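Local coordinates for intracellular protease/amidase (Salmonella enterica subsp. enterica serovar Typhimurium, PDB 4K2H), which binds zinc and may be a peptidase, as inferred from the DJ-1/PfpI family, though its cellular role is not established, at residues Pro176-Glu179 against Gln180-Ile184. The protein carries 1 engineered substitution. Residues are numbered along the deposited sequence; the frame is centred on the assembly and turned at random.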
ATOM      1  N   PRO A 176       2.933  12.687  17.622  1.00 50.52           N
ATOM      2  CA  PRO A 176       1.835  12.565  16.673  1.00 50.15           C
ATOM      3  C   PRO A 176       1.990  11.314  15.795  1.00 48.20           C
ATOM      4  O   PRO A 176       0.991  10.706  15.413  1.00 48.00           O
ATOM      5  CB  PRO A 176       1.927  13.848  15.836  1.00 50.65           C
ATOM      6  CG  PRO A 176       2.917  14.718  16.537  1.00 51.48           C
ATOM      7  CD  PRO A 176       3.822  13.805  17.298  1.00 51.25           C
ATOM      8  N   VAL A 177       3.237  10.925  15.534  1.00 45.75           N
ATOM      9  CA  VAL A 177       3.538   9.716  14.775  1.00 44.70           C
ATOM     10  C   VAL A 177       3.073   8.461  15.498  1.00 46.01           C
ATOM     11  O   VAL A 177       2.269   7.708  14.962  1.00 46.76           O
ATOM     12  CB  VAL A 177       5.039   9.571  14.495  1.00 42.22           C
ATOM     13  CG1 VAL A 177       5.297   8.299  13.724  1.00 41.59           C
ATOM     14  CG2 VAL A 177       5.546  10.776  13.739  1.00 42.57           C
ATOM     15  N   ARG A 178       3.602   8.237  16.697  1.00 49.93           N
ATOM     16  CA  ARG A 178       3.176   7.130  17.556  1.00 53.40           C
ATOM     17  C   ARG A 178       1.660   7.071  17.713  1.00 52.21           C
ATOM     18  O   ARG A 178       1.081   6.001  17.766  1.00 53.35           O
ATOM     19  CB  ARG A 178       3.824   7.243  18.925  1.00 57.46           C
ATOM     20  CG  ARG A 178       3.380   6.158  19.887  1.00 63.58           C
ATOM     21  CD  ARG A 178       4.431   5.851  20.941  1.00 66.70           C
ATOM     22  NE  ARG A 178       5.620   5.235  20.344  1.00 68.40           N
ATOM     23  CZ  ARG A 178       6.822   5.811  20.240  1.00 69.98           C
ATOM     24  NH1 ARG A 178       7.823   5.140  19.674  1.00 70.24           N
ATOM     25  NH2 ARG A 178       7.044   7.045  20.693  1.00 71.34           N
ATOM     26  N   GLU A 179       1.025   8.229  17.775  1.00 52.62           N
ATOM     27  CA  GLU A 179      -0.416   8.293  17.895  1.00 52.76           C
ATOM     28  C   GLU A 179      -1.123   7.776  16.638  1.00 49.65           C
ATOM     29  O   GLU A 179      -2.147   7.117  16.749  1.00 46.08           O
ATOM     30  CB  GLU A 179      -0.843   9.723  18.201  1.00 56.65           C
ATOM     31  CG  GLU A 179      -2.339   9.895  18.391  1.00 61.88           C
ATOM     32  CD  GLU A 179      -2.713  11.032  19.345  1.00 67.33           C
ATOM     33  OE1 GLU A 179      -1.815  11.657  19.968  1.00 70.88           O
ATOM     34  OE2 GLU A 179      -3.929  11.291  19.471  1.00 69.00           O
ATOM     35  N   GLN A 180      -0.578   8.070  15.454  1.00 46.96           N
ATOM     36  CA  GLN A 180      -1.135   7.528  14.207  1.00 45.70           C
ATOM     37  C   GLN A 180      -0.890   6.036  14.091  1.00 42.93           C
ATOM     38  O   GLN A 180      -1.775   5.298  13.712  1.00 41.58           O
ATOM     39  CB  GLN A 180      -0.556   8.220  12.963  1.00 47.81           C
ATOM     40  CG  GLN A 180      -1.385   9.378  12.451  1.00 49.18           C
ATOM     41  CD  GLN A 180      -2.808   8.983  12.100  1.00 50.02           C
ATOM     42  OE1 GLN A 180      -3.067   7.933  11.488  1.00 52.85           O
ATOM     43  NE2 GLN A 180      -3.742   9.818  12.500  1.00 50.20           N
ATOM     44  N   ALA A 181       0.324   5.608  14.395  1.00 41.55           N
ATOM     45  CA  ALA A 181       0.650   4.191  14.483  1.00 42.63           C
ATOM     46  C   ALA A 181      -0.305   3.452  15.440  1.00 43.25           C
ATOM     47  O   ALA A 181      -0.776   2.351  15.154  1.00 41.73           O
ATOM     48  CB  ALA A 181       2.091   4.024  14.944  1.00 42.67           C
ATOM     49  N   GLU A 182      -0.602   4.054  16.577  1.00 44.23           N
ATOM     50  CA  GLU A 182      -1.599   3.468  17.462  1.00 47.04           C
ATOM     51  C   GLU A 182      -2.972   3.396  16.770  1.00 44.82           C
ATOM     52  O   GLU A 182      -3.621   2.367  16.811  1.00 43.07           O
ATOM     53  CB  GLU A 182      -1.670   4.223  18.797  1.00 50.07           C
ATOM     54  CG  GLU A 182      -0.439   3.984  19.677  1.00 55.59           C
ATOM     55  CD  GLU A 182      -0.376   4.853  20.942  1.00 59.68           C
ATOM     56  OE1 GLU A 182      -1.357   5.566  21.262  1.00 62.25           O
ATOM     57  OE2 GLU A 182       0.666   4.808  21.634  1.00 63.63           O
ATOM     58  N   HIS A 183      -3.391   4.477  16.113  1.00 43.81           N
ATOM     59  CA  HIS A 183      -4.706   4.542  15.453  1.00 44.13           C
ATOM     60  C   HIS A 183      -4.909   3.447  14.362  1.00 42.10           C
ATOM     61  O   HIS A 183      -6.025   2.960  14.170  1.00 39.05           O
ATOM     62  CB  HIS A 183      -4.887   5.941  14.870  1.00 46.58           C
ATOM     63  CG  HIS A 183      -6.232   6.194  14.260  1.00 51.32           C
ATOM     64  ND1 HIS A 183      -7.332   6.566  15.011  1.00 53.81           N
ATOM     65  CD2 HIS A 183      -6.649   6.162  12.967  1.00 51.53           C
ATOM     66  CE1 HIS A 183      -8.370   6.734  14.207  1.00 54.28           C
ATOM     67  NE2 HIS A 183      -7.983   6.496  12.963  1.00 53.37           N
ATOM     68  N   ILE A 184      -3.829   3.050  13.683  1.00 39.31           N
ATOM     69  CA  ILE A 184      -3.900   2.003  12.656  1.00 39.77           C
ATOM     70  C   ILE A 184      -3.395   0.647  13.168  1.00 41.24           C
ATOM     71  O   ILE A 184      -3.317  -0.322  12.403  1.00 42.68           O
ATOM     72  CB  ILE A 184      -3.159   2.403  11.346  1.00 38.67           C
ATOM     73  CG1 ILE A 184      -1.681   2.703  11.592  1.00 38.43           C
ATOM     74  CG2 ILE A 184      -3.836   3.615  10.717  1.00 38.31           C
ATOM     75  CD1 ILE A 184      -0.796   2.530  10.382  1.00 38.34           C
TER
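Arg178 and Glu182 meet one turn apart in a local contact within the amphipathic helix 174-183, near the C-terminus of the chain. Four i to i+4 backbone hydrogen bonds join the two turns. Ala181 N to Val177 O is the straightest, 2.9 Å long with an N-H...O angle of 174°; Glu182 N to Arg178 O is 2.8 Å. Pro176, which has no N-H to give, accepts from Gln180 N through its carbonyl O at 3.1 Å. On the outer face, the carboxylate oxygen OE2 of Glu182 rests 3.5 Å from Arg178 CG, on the aliphatic part of the arginine, while OE2 and Arg178 NE stay 5.1 Å apart. At that separation Glu182 probably adds no more than a longer-range attraction. With its CG beside the backbone N (chi1 -71°), Glu182 leans back over the preceding turn, its CG 3.2 Å from Arg178 O. The guanidinium forms a salt bridge with the C-terminal carboxylate of Trp188. Glu179 and His183, both polar, suit the exposed side. On the inner face, branched Val177 and small Ala181 pack on Leu164 of helix 159-171 and against Trp188; at the edge of this face the side chain of Gln180 packs against Arg29, the last residue of helix 17-29.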